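Local coordinates for putative branched-chain amino acid ABC transporter, periplasmic branched-chain amino acid-binding protein (Pseudomonas protegens Pf-5, PDB 4RU0), which probably binds a branched-chain amino acid or a related solute outside the inner membrane and hands it to an ABC transporter for uptake, at residues T247-A250 against V251-A255; A270-S273 against E274-L277; E160-T163 against L164-I168; Q400-G404 against A405-L409; A288-P291 against Y292-G295. All blocks are in the same frame, centred on the assembly; numbering follows the deposited sequence.

Contact 1. Residues T247-A250 against V251-A255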
loop_
_atom_site.group_PDB
_atom_site.type_symbol
_atom_site.label_atom_id
_atom_site.label_comp_id
_atom_site.label_asym_id
_atom_site.label_seq_id
_atom_site.Cartn_x
_atom_site.Cartn_y
_atom_site.Cartn_z
ATOM N N THR A 247 -14.863 1.112 10.159
ATOM C CA THR A 247 -15.162 0.371 8.938
ATOM C C THR A 247 -16.305 -0.654 9.123
ATOM O O THR A 247 -17.275 -0.611 8.366
ATOM C CB THR A 247 -13.893 -0.336 8.377
ATOM O OG1 THR A 247 -12.920 0.649 8.005
ATOM C CG2 THR A 247 -14.241 -1.180 7.160
ATOM N N PRO A 248 -16.216 -1.560 10.127
ATOM C CA PRO A 248 -17.359 -2.469 10.304
ATOM C C PRO A 248 -18.626 -1.730 10.710
ATOM O O PRO A 248 -19.725 -2.133 10.328
ATOM C CB PRO A 248 -16.902 -3.409 11.431
ATOM C CG PRO A 248 -15.434 -3.268 11.489
ATOM C CD PRO A 248 -15.146 -1.860 11.094
ATOM N N VAL A 249 -18.469 -0.664 11.487
ATOM C CA VAL A 249 -19.607 0.149 11.889
ATOM C C VAL A 249 -20.262 0.787 10.670
ATOM O O VAL A 249 -21.490 0.797 10.563
ATOM C CB VAL A 249 -19.197 1.244 12.897
ATOM C CG1 VAL A 249 -20.338 2.225 13.124
ATOM C CG2 VAL A 249 -18.761 0.617 14.210
ATOM N N ALA A 250 -19.447 1.308 9.752
ATOM C CA ALA A 250 -19.965 1.934 8.534
ATOM C C ALA A 250 -20.857 0.961 7.763
ATOM O O ALA A 250 -21.948 1.321 7.311
ATOM C CB ALA A 250 -18.826 2.422 7.650
ATOM N N VAL A 251 -20.390 -0.275 7.629
ATOM C CA VAL A 251 -21.133 -1.281 6.889
ATOM C C VAL A 251 -22.424 -1.667 7.621
ATOM O O VAL A 251 -23.498 -1.688 7.010
ATOM C CB VAL A 251 -20.265 -2.520 6.635
ATOM C CG1 VAL A 251 -21.029 -3.545 5.835
ATOM C CG2 VAL A 251 -18.996 -2.114 5.896
ATOM N N LYS A 252 -22.318 -1.948 8.920
ATOM C CA LYS A 252 -23.482 -2.255 9.751
ATOM C C LYS A 252 -24.539 -1.158 9.688
ATOM O O LYS A 252 -25.742 -1.433 9.638
ATOM C CB LYS A 252 -23.082 -2.448 11.214
ATOM C CG LYS A 252 -22.382 -3.740 11.562
ATOM C CD LYS A 252 -22.034 -3.729 13.049
ATOM C CE LYS A 252 -21.186 -4.920 13.451
ATOM N NZ LYS A 252 -20.669 -4.774 14.845
ATOM N N THR A 253 -24.085 0.087 9.719
ATOM C CA THR A 253 -25.001 1.214 9.733
ATOM C C THR A 253 -25.642 1.382 8.360
ATOM O O THR A 253 -26.838 1.664 8.257
ATOM C CB THR A 253 -24.288 2.509 10.152
ATOM O OG1 THR A 253 -23.575 2.274 11.370
ATOM C CG2 THR A 253 -25.293 3.628 10.380
ATOM N N ALA A 254 -24.846 1.191 7.310
ATOM C CA ALA A 254 -25.353 1.255 5.944
ATOM C C ALA A 254 -26.524 0.290 5.759
ATOM O O ALA A 254 -27.565 0.661 5.212
ATOM C CB ALA A 254 -24.244 0.942 4.947
ATOM N N ALA A 255 -26.351 -0.945 6.224
ATOM C CA ALA A 255 -27.397 -1.953 6.102
ATOM C C ALA A 255 -28.622 -1.545 6.911
ATOM O O ALA A 255 -29.755 -1.714 6.467
ATOM C CB ALA A 255 -26.889 -3.307 6.549
#
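T253 reaches back to V249 with two donors. Its amide N meets V249 O at 2.8 Å, nearly along the C=O axis, while its hydroxyl OG1 donates to the same V249 O at 2.7 Å from 41° above the carbonyl plane. OG1 stands beside its own backbone N (chi1 -51°), which sets it within bonding distance of V249 O in the preceding turn. A valine in place of T253 would probably leave V249 O held by the backbone amide alone, with the second grip on this turn lost. Three more i to i+4 backbone bonds run alongside: V251 N to T247 O, K252 N to P248 O and A254 N to A250 O. All belong to helix 246-256, the crossover of a beta-alpha-beta unit between strands 237-241 and 264-266 in the periplasmic binding protein fold. P248 lies in its first turn, where a proline's missing N-H costs no helical bond. Among the van der Waals approaches, V249 CG1 lies 3.7 Å from T253 OG1, the two side chains side by side. K252 CG passes 3.3 Å from P248 O, and V251 CG2 comes within 3.4 Å of T247 O. A250, T253 and A254 rest on W227 of helix 224-233, and T247 OG1 is hydrogen-bonded to T242 OG1.

Contact 2. Residues A270-S273 against E274-L277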
loop_
_atom_site.group_PDB
_atom_site.type_symbol
_atom_site.label_atom_id
_atom_site.label_comp_id
_atom_site.label_asym_id
_atom_site.label_seq_id
_atom_site.Cartn_x
_atom_site.Cartn_y
_atom_site.Cartn_z
ATOM N N ALA A 270 -9.245 -0.587 3.892
ATOM C CA ALA A 270 -10.520 -1.085 4.392
ATOM C C ALA A 270 -10.911 -2.312 3.584
ATOM O O ALA A 270 -12.086 -2.566 3.354
ATOM C CB ALA A 270 -11.600 -0.006 4.305
ATOM N N SER A 271 -9.908 -3.068 3.156
ATOM C CA SER A 271 -10.109 -4.143 2.194
ATOM C C SER A 271 -9.810 -5.530 2.751
ATOM O O SER A 271 -9.713 -6.492 1.992
ATOM C CB SER A 271 -9.239 -3.905 0.959
ATOM O OG SER A 271 -7.867 -3.883 1.313
ATOM N N SER A 272 -9.668 -5.637 4.067
ATOM C CA SER A 272 -9.359 -6.921 4.682
ATOM C C SER A 272 -10.596 -7.667 5.170
ATOM O O SER A 272 -11.648 -7.076 5.376
ATOM C CB SER A 272 -8.402 -6.737 5.856
ATOM O OG SER A 272 -8.474 -7.869 6.703
ATOM N N SER A 273 -10.440 -8.973 5.367
ATOM C CA SER A 273 -11.474 -9.814 5.969
ATOM C C SER A 273 -11.848 -9.292 7.345
ATOM O O SER A 273 -13.020 -9.261 7.721
ATOM C CB SER A 273 -10.993 -11.267 6.092
ATOM O OG SER A 273 -10.520 -11.761 4.853
ATOM N N GLU A 274 -10.830 -8.879 8.091
ATOM C CA GLU A 274 -11.009 -8.400 9.454
ATOM C C GLU A 274 -11.764 -7.077 9.502
ATOM O O GLU A 274 -12.343 -6.719 10.526
ATOM C CB GLU A 274 -9.646 -8.256 10.135
ATOM C CG GLU A 274 -8.807 -9.517 10.049
ATOM C CD GLU A 274 -7.491 -9.399 10.781
ATOM O OE1 GLU A 274 -7.206 -8.306 11.323
ATOM O OE2 GLU A 274 -6.744 -10.401 10.815
ATOM N N ASP A 275 -11.747 -6.344 8.394
ATOM C CA ASP A 275 -12.469 -5.082 8.321
ATOM C C ASP A 275 -13.967 -5.309 8.183
ATOM O O ASP A 275 -14.759 -4.433 8.516
ATOM C CB ASP A 275 -11.967 -4.235 7.150
ATOM C CG ASP A 275 -10.570 -3.688 7.379
ATOM O OD1 ASP A 275 -10.284 -3.221 8.504
ATOM O OD2 ASP A 275 -9.757 -3.725 6.430
ATOM N N VAL A 276 -14.354 -6.486 7.694
ATOM C CA VAL A 276 -15.754 -6.733 7.350
ATOM C C VAL A 276 -16.388 -7.930 8.063
ATOM O O VAL A 276 -17.611 -8.002 8.175
ATOM C CB VAL A 276 -15.912 -6.938 5.837
ATOM C CG1 VAL A 276 -15.704 -5.632 5.116
ATOM C CG2 VAL A 276 -14.937 -7.996 5.337
ATOM N N LEU A 277 -15.570 -8.867 8.531
ATOM C CA LEU A 277 -16.077 -9.989 9.329
ATOM C C LEU A 277 -16.912 -9.565 10.552
ATOM O O LEU A 277 -17.936 -10.184 10.826
ATOM C CB LEU A 277 -14.920 -10.885 9.784
ATOM C CG LEU A 277 -14.447 -11.929 8.770
ATOM C CD1 LEU A 277 -13.141 -12.546 9.210
ATOM C CD2 LEU A 277 -15.504 -13.008 8.565
#
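At S272, which bonds to E274 and D275, the backbone is extended (psi 161°), and from S273 onward the angles become helical, starting the short, weakly bonded helix 273-276. S272 is the N-cap and forms a capping box with D275, so each residue's side chain accepts from a backbone N-H of this turn. With OG anti to its own N (chi1 160°), the serine hydroxyl points at the first turn, where it accepts from E274 N at 2.9 Å. In return D275 OD2 accepts S272 N at 3.0 Å, met on the anti side of the carboxylate and slightly out of its plane. The main chain tightens the same turn: D275 N bonds to S272 O at 3.1 Å from 72° above the carbonyl plane. S273 O is gripped twice, by V276 N from above its plane and by L277 N, at 2.7 Å, almost head-on. A carboxylate at the N-terminal end of the helix would suit the partial positive charge gathered there. Farther out, E274 OE2 is hydrogen-bonded to Q52 of helix 47-67, while S273 and V276 pack against both W402 and W407. L277 folds back, its CB 3.2 Å from S273 O. V276 CG2 faces two carbonyl oxygens, 3.4 Å from S272 O and 3.3 Å from S273 O.

Contact 3. Residues E160-T163 against L164-I168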
loop_
_atom_site.group_PDB
_atom_site.type_symbol
_atom_site.label_atom_id
_atom_site.label_comp_id
_atom_site.label_asym_id
_atom_site.label_seq_id
_atom_site.Cartn_x
_atom_site.Cartn_y
_atom_site.Cartn_z
ATOM N N GLU A 160 -5.264 6.529 -5.993
ATOM C CA GLU A 160 -6.366 5.667 -5.590
ATOM C C GLU A 160 -7.697 6.324 -5.930
ATOM O O GLU A 160 -8.612 5.666 -6.426
ATOM C CB GLU A 160 -6.313 5.348 -4.100
ATOM C CG GLU A 160 -7.295 4.255 -3.696
ATOM C CD GLU A 160 -7.459 4.139 -2.192
ATOM O OE1 GLU A 160 -7.240 5.147 -1.482
ATOM O OE2 GLU A 160 -7.812 3.038 -1.720
ATOM N N ALA A 161 -7.789 7.626 -5.676
ATOM C CA ALA A 161 -8.977 8.391 -6.022
ATOM C C ALA A 161 -9.269 8.250 -7.506
ATOM O O ALA A 161 -10.399 7.959 -7.896
ATOM C CB ALA A 161 -8.804 9.855 -5.646
ATOM N N SER A 162 -8.241 8.437 -8.329
ATOM C CA SER A 162 -8.406 8.325 -9.774
ATOM C C SER A 162 -8.891 6.937 -10.197
ATOM O O SER A 162 -9.826 6.829 -10.980
ATOM C CB SER A 162 -7.102 8.659 -10.491
ATOM O OG SER A 162 -7.297 8.697 -11.897
ATOM N N THR A 163 -8.259 5.883 -9.679
ATOM C CA THR A 163 -8.678 4.516 -10.002
ATOM C C THR A 163 -10.105 4.244 -9.526
ATOM O O THR A 163 -10.871 3.558 -10.203
ATOM C CB THR A 163 -7.747 3.452 -9.385
ATOM O OG1 THR A 163 -7.884 3.453 -7.960
ATOM C CG2 THR A 163 -6.312 3.722 -9.744
ATOM N N LEU A 164 -10.452 4.777 -8.356
ATOM C CA LEU A 164 -11.808 4.661 -7.833
ATOM C C LEU A 164 -12.797 5.239 -8.843
ATOM O O LEU A 164 -13.779 4.591 -9.199
ATOM C CB LEU A 164 -11.935 5.374 -6.478
ATOM C CG LEU A 164 -13.270 5.369 -5.703
ATOM C CD1 LEU A 164 -14.143 6.569 -6.061
ATOM C CD2 LEU A 164 -14.029 4.051 -5.906
ATOM N N VAL A 165 -12.518 6.449 -9.316
ATOM C CA VAL A 165 -13.378 7.114 -10.289
ATOM C C VAL A 165 -13.387 6.369 -11.629
ATOM O O VAL A 165 -14.429 6.225 -12.269
ATOM C CB VAL A 165 -12.939 8.582 -10.497
ATOM C CG1 VAL A 165 -13.554 9.161 -11.760
ATOM C CG2 VAL A 165 -13.308 9.424 -9.276
ATOM N N ASN A 166 -12.229 5.868 -12.037
ATOM C CA ASN A 166 -12.131 5.156 -13.303
ATOM C C ASN A 166 -12.909 3.845 -13.293
ATOM O O ASN A 166 -13.438 3.420 -14.324
ATOM C CB ASN A 166 -10.671 4.899 -13.661
ATOM C CG ASN A 166 -9.946 6.163 -14.044
ATOM O OD1 ASN A 166 -10.574 7.204 -14.239
ATOM N ND2 ASN A 166 -8.619 6.089 -14.156
ATOM N N TYR A 167 -12.983 3.208 -12.128
ATOM C CA TYR A 167 -13.771 1.994 -11.997
ATOM C C TYR A 167 -15.261 2.314 -12.030
ATOM O O TYR A 167 -16.035 1.601 -12.669
ATOM C CB TYR A 167 -13.417 1.247 -10.714
ATOM C CG TYR A 167 -14.272 0.019 -10.496
ATOM C CD1 TYR A 167 -14.080 -1.130 -11.258
ATOM C CD2 TYR A 167 -15.277 0.009 -9.536
ATOM C CE1 TYR A 167 -14.861 -2.253 -11.068
ATOM C CE2 TYR A 167 -16.063 -1.110 -9.337
ATOM C CZ TYR A 167 -15.854 -2.239 -10.107
ATOM O OH TYR A 167 -16.633 -3.356 -9.911
ATOM N N ILE A 168 -15.656 3.385 -11.340
ATOM C CA ILE A 168 -17.036 3.863 -11.382
ATOM C C ILE A 168 -17.466 4.082 -12.834
ATOM O O ILE A 168 -18.530 3.622 -13.253
ATOM C CB ILE A 168 -17.226 5.193 -10.609
ATOM C CG1 ILE A 168 -16.778 5.073 -9.149
ATOM C CG2 ILE A 168 -18.673 5.649 -10.690
ATOM C CD1 ILE A 168 -17.603 4.165 -8.309
HETATM O O HOH W 1 -9.615 9.471 -13.485
#
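N166 bends back over the preceding turn onto S162. Its CB lies 3.4 Å from S162 O, and CG, set beside the residue's own backbone N (chi1 -70°), comes closer still, 3.1 Å from the same S162 O. At the tip the amide divides its work. OD1 accepts from a water at 2.6 Å, and that water also lies 2.9 Å from S162 OG, bridging the two side chains where they do not bond directly. ND2 is hydrogen-bonded to A415 O at the end of strand 407-415, while S162 OG is also hydrogen-bonded to D417 N. Both ends of the asparagine amide are therefore satisfied, which should fix its flip, and one flank of helix 157-172 is pinned to the end of that strand and the residues just after it. In this alpha/beta lobe of the periplasmic binding fold the helix lies along the sheet, with E160 and L164 on F239 of strand 237-241, and A161 and V165 on L200 of helix 197-207. Its backbone carries the regular i to i+4 bonds, L164 N to E160 O at 2.8 Å among them. E160 O has a second donor, T163 OG1, also at 2.8 Å. That hydroxyl sits between its own backbone N and carbonyl carbon (chi1 68°), which lets it curl inward against the preceding turn. L164 CB lies 3.3 Å from the same E160 O. At its far end E160 OE2 accepts from I268 N, tying the helix to the loop after strand 264-266.

Contact 4. Residues Q400-G404 against A405-L409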
loop_
_atom_site.group_PDB
_atom_site.type_symbol
_atom_site.label_atom_id
_atom_site.label_comp_id
_atom_site.label_asym_id
_atom_site.label_seq_id
_atom_site.Cartn_x
_atom_site.Cartn_y
_atom_site.Cartn_z
ATOM N N GLN A 400 -12.183 -6.142 -5.434
ATOM C CA GLN A 400 -12.606 -7.459 -4.989
ATOM C C GLN A 400 -13.882 -7.352 -4.164
ATOM O O GLN A 400 -14.112 -6.340 -3.494
ATOM C CB GLN A 400 -11.499 -8.146 -4.187
ATOM C CG GLN A 400 -11.090 -7.413 -2.933
ATOM C CD GLN A 400 -9.916 -8.070 -2.250
ATOM O OE1 GLN A 400 -9.093 -8.716 -2.899
ATOM N NE2 GLN A 400 -9.830 -7.915 -0.932
ATOM N N GLN A 401 -14.707 -8.398 -4.223
ATOM C CA GLN A 401 -16.027 -8.386 -3.596
ATOM C C GLN A 401 -16.147 -9.418 -2.476
ATOM O O GLN A 401 -15.691 -10.557 -2.613
ATOM C CB GLN A 401 -17.109 -8.627 -4.655
ATOM C CG GLN A 401 -18.530 -8.648 -4.118
ATOM C CD GLN A 401 -19.558 -8.458 -5.218
ATOM O OE1 GLN A 401 -19.429 -9.017 -6.307
ATOM N NE2 GLN A 401 -20.576 -7.650 -4.944
ATOM N N TRP A 402 -16.771 -9.011 -1.374
ATOM C CA TRP A 402 -16.906 -9.852 -0.187
ATOM C C TRP A 402 -18.259 -10.567 -0.142
ATOM O O TRP A 402 -19.305 -9.929 -0.295
ATOM C CB TRP A 402 -16.715 -8.986 1.058
ATOM C CG TRP A 402 -16.845 -9.695 2.365
ATOM C CD1 TRP A 402 -17.855 -9.557 3.274
ATOM C CD2 TRP A 402 -15.920 -10.633 2.930
ATOM N NE1 TRP A 402 -17.617 -10.355 4.368
ATOM C CE2 TRP A 402 -16.440 -11.028 4.180
ATOM C CE3 TRP A 402 -14.708 -11.182 2.497
ATOM C CZ2 TRP A 402 -15.787 -11.946 5.004
ATOM C CZ3 TRP A 402 -14.062 -12.095 3.314
ATOM C CH2 TRP A 402 -14.604 -12.467 4.556
ATOM N N ASP A 403 -18.251 -11.882 0.068
ATOM C CA ASP A 403 -19.512 -12.626 0.098
ATOM C C ASP A 403 -19.919 -13.044 1.512
ATOM O O ASP A 403 -20.932 -13.715 1.705
ATOM C CB ASP A 403 -19.443 -13.858 -0.816
ATOM C CG ASP A 403 -18.352 -14.846 -0.412
ATOM O OD1 ASP A 403 -17.982 -14.914 0.780
ATOM O OD2 ASP A 403 -17.868 -15.578 -1.302
ATOM N N GLY A 404 -19.125 -12.642 2.498
ATOM C CA GLY A 404 -19.398 -12.995 3.878
ATOM C C GLY A 404 -18.355 -13.954 4.405
ATOM O O GLY A 404 -18.221 -14.139 5.617
ATOM N N ALA A 405 -17.605 -14.556 3.485
ATOM C CA ALA A 405 -16.600 -15.546 3.843
ATOM C C ALA A 405 -15.310 -15.370 3.045
ATOM O O ALA A 405 -14.217 -15.582 3.570
ATOM C CB ALA A 405 -17.151 -16.947 3.640
ATOM N N ASN A 406 -15.440 -14.981 1.780
ATOM C CA ASN A 406 -14.281 -14.860 0.901
ATOM C C ASN A 406 -14.324 -13.641 -0.011
ATOM O O ASN A 406 -15.383 -13.053 -0.240
ATOM C CB ASN A 406 -14.138 -16.118 0.041
ATOM C CG ASN A 406 -13.757 -17.337 0.852
ATOM O OD1 ASN A 406 -12.580 -17.568 1.127
ATOM N ND2 ASN A 406 -14.754 -18.129 1.235
ATOM N N TRP A 407 -13.155 -13.279 -0.532
ATOM C CA TRP A 407 -13.045 -12.232 -1.537
ATOM C C TRP A 407 -13.062 -12.827 -2.940
ATOM O O TRP A 407 -12.591 -13.940 -3.158
ATOM C CB TRP A 407 -11.761 -11.418 -1.341
ATOM C CG TRP A 407 -11.738 -10.594 -0.101
ATOM C CD1 TRP A 407 -11.031 -10.848 1.035
ATOM C CD2 TRP A 407 -12.453 -9.372 0.133
ATOM N NE1 TRP A 407 -11.255 -9.859 1.963
ATOM C CE2 TRP A 407 -12.125 -8.941 1.434
ATOM C CE3 TRP A 407 -13.334 -8.600 -0.632
ATOM C CZ2 TRP A 407 -12.650 -7.771 1.992
ATOM C CZ3 TRP A 407 -13.849 -7.431 -0.079
ATOM C CH2 TRP A 407 -13.508 -7.033 1.221
ATOM N N THR A 408 -13.596 -12.069 -3.888
ATOM C CA THR A 408 -13.605 -12.469 -5.287
ATOM C C THR A 408 -13.190 -11.292 -6.166
ATOM O O THR A 408 -13.817 -10.234 -6.128
ATOM C CB THR A 408 -15.006 -12.973 -5.729
ATOM O OG1 THR A 408 -15.394 -14.095 -4.924
ATOM C CG2 THR A 408 -14.997 -13.386 -7.193
ATOM N N LEU A 409 -12.135 -11.470 -6.953
ATOM C CA LEU A 409 -11.719 -10.431 -7.887
ATOM C C LEU A 409 -12.786 -10.218 -8.956
ATOM O O LEU A 409 -13.184 -11.161 -9.637
ATOM C CB LEU A 409 -10.380 -10.789 -8.532
ATOM C CG LEU A 409 -9.172 -10.690 -7.604
ATOM C CD1 LEU A 409 -7.905 -11.206 -8.280
ATOM C CD2 LEU A 409 -8.992 -9.251 -7.150
#
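W402 holds CG anti to its backbone N (chi1 179°) whereas W407 turns CG beside its own N (chi1 -68°), and these two settings bring the paired indoles together on one face of a beta hairpin. The hairpin joins strands 396-402 and 407-415 at an outer edge of the mixed sheet. The rings meet edge to face: the edge of the W402 six-membered ring points at the face of the W407 five-membered ring, centroids 4.8 Å apart and planes at 52°. W402 CB adds a CH-pi contact, 3.8 Å from the centroid of the W407 six-membered ring. The opposite face of W407 carries the Q400 amide, NE2 lying 3.2 Å from CD2, so the W407 indole is sandwiched between Q400 and W402. Both tryptophans also pack on S273 and V276 of helix 273-276. On the other face of the sheet lie Q401 and T408, a hydrogen-bonded antiparallel pair: Q401 N to T408 O is 2.8 Å and T408 N to Q401 O is 2.9 Å. At the bend, D403 N bonds to N406 O at 3.1 Å. The glycine G404 follows with a positive phi, where a CB would collide with the preceding carbonyl oxygen. D403 closes an Asx turn with OD1, which receives A405 N at 2.8 Å nearly in line with its C-O bond. The same OD1 also takes N406 N, 2.7 Å away and from above the carboxylate plane.

Contact 5. Residues A288-P291 against Y292-G295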
loop_
_atom_site.group_PDB
_atom_site.type_symbol
_atom_site.label_atom_id
_atom_site.label_comp_id
_atom_site.label_asym_id
_atom_site.label_seq_id
_atom_site.Cartn_x
_atom_site.Cartn_y
_atom_site.Cartn_z
ATOM N N ALA A 288 -14.116 -3.616 -2.389
ATOM C CA ALA A 288 -12.917 -2.969 -1.862
ATOM C C ALA A 288 -11.813 -2.913 -2.908
ATOM O O ALA A 288 -11.687 -3.816 -3.736
ATOM C CB ALA A 288 -12.429 -3.689 -0.617
ATOM N N LEU A 289 -11.025 -1.840 -2.874
ATOM C CA LEU A 289 -9.860 -1.711 -3.742
ATOM C C LEU A 289 -8.655 -2.392 -3.099
ATOM O O LEU A 289 -8.535 -2.428 -1.874
ATOM C CB LEU A 289 -9.551 -0.234 -4.019
ATOM C CG LEU A 289 -10.626 0.589 -4.730
ATOM C CD1 LEU A 289 -10.343 2.082 -4.593
ATOM C CD2 LEU A 289 -10.720 0.205 -6.189
ATOM N N THR A 290 -7.759 -2.928 -3.919
ATOM C CA THR A 290 -6.540 -3.543 -3.397
ATOM C C THR A 290 -5.404 -3.501 -4.412
ATOM O O THR A 290 -5.631 -3.674 -5.612
ATOM C CB THR A 290 -6.775 -5.012 -2.977
ATOM O OG1 THR A 290 -5.548 -5.583 -2.506
ATOM C CG2 THR A 290 -7.281 -5.834 -4.151
ATOM N N PRO A 291 -4.178 -3.248 -3.934
ATOM C CA PRO A 291 -2.987 -3.359 -4.774
ATOM C C PRO A 291 -2.333 -4.731 -4.620
ATOM O O PRO A 291 -1.368 -5.037 -5.321
ATOM C CB PRO A 291 -2.085 -2.252 -4.235
ATOM C CG PRO A 291 -2.398 -2.238 -2.780
ATOM C CD PRO A 291 -3.864 -2.632 -2.634
ATOM N N TYR A 292 -2.839 -5.518 -3.685
ATOM C CA TYR A 292 -2.377 -6.879 -3.472
ATOM C C TYR A 292 -3.511 -7.833 -3.083
ATOM O O TYR A 292 -3.667 -8.159 -1.921
ATOM C CB TYR A 292 -1.257 -6.920 -2.432
ATOM C CG TYR A 292 -1.308 -5.820 -1.402
ATOM C CD1 TYR A 292 -2.268 -5.819 -0.424
ATOM C CD2 TYR A 292 -0.382 -4.796 -1.404
ATOM C CE1 TYR A 292 -2.317 -4.834 0.524
ATOM C CE2 TYR A 292 -0.431 -3.804 -0.466
ATOM C CZ TYR A 292 -1.404 -3.829 0.499
ATOM O OH TYR A 292 -1.472 -2.847 1.444
ATOM N N PRO A 293 -4.289 -8.270 -4.060
ATOM C CA PRO A 293 -5.507 -9.067 -3.844
ATOM C C PRO A 293 -5.282 -10.345 -3.038
ATOM O O PRO A 293 -4.252 -11.010 -3.186
ATOM C CB PRO A 293 -5.954 -9.416 -5.268
ATOM C CG PRO A 293 -4.724 -9.283 -6.103
ATOM C CD PRO A 293 -3.964 -8.143 -5.490
ATOM N N ALA A 294 -6.247 -10.672 -2.185
ATOM C CA ALA A 294 -6.235 -11.941 -1.469
ATOM C C ALA A 294 -6.265 -13.109 -2.452
ATOM O O ALA A 294 -6.772 -12.980 -3.567
ATOM C CB ALA A 294 -7.413 -12.024 -0.509
ATOM N N GLY A 295 -5.716 -14.245 -2.035
ATOM C CA GLY A 295 -5.686 -15.433 -2.867
ATOM C C GLY A 295 -4.411 -16.222 -2.661
ATOM O O GLY A 295 -3.326 -15.648 -2.565
#
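P291 lays its ring over one face of Y292: CG sits 3.6 Å from the centroid of the phenol ring, offset toward the rim, and comes within 3.4 Å of Y292 CE2. The two side chains lie side by side, and this proline-aromatic CH-pi contact joins successive residues. An unusual chi1 of 29° at Y292 sets the ring there. T290 bonds within the same turn. Its OG1, anti to the backbone N, accepts Y292 N at 3.0 Å, an ST turn just where strand 287-290 ends and the loop toward helix 299-309 begins. T290 CG2 meanwhile touches the next proline, 3.7 Å from P293 CA. Beyond these residues Y292 packs on V325, S329 and V332 of helix 325-348 and on W269, a residue of the pocket that holds pentaoxaheptadecane; the Y292 side chain is about 7 Å from that ligand. A serine in place of Y292 would probably strip P291 CG of its aromatic face and open a gap beside W269 and V332. With P291 and P293 limiting backbone freedom, the strand exit is held here by neutral interactions, a buried hydroxyl-amide bond and a CH-pi contact.

Along the chain the order is contact 3, contact 1, contact 2, contact 5, contact 4. Contacts 1, 2, 4 and 5 form a chain of touching neighbours. The centres of contact 1 and contact 2 are 12 Å apart; contact 4 has its centre 10 Å from that of contact 2 and equally far from that of contact 5. Helix 273-276 lies between helix 246-256 and the hairpin. Strands 287-290 and 396-402 are sheet neighbours, with Q400 N probably hydrogen-bonded to A288 O. Contact 3, on helix 157-172, has its centre 15 to 22 Å from theirs, yet E160 and L164 touch L289 of contact 5. One side chain of each of contacts 1, 2, 3 and 5 lies about 7 to 9 Å from the bound pentaoxaheptadecane, consistent with positions behind the pocket's first shell.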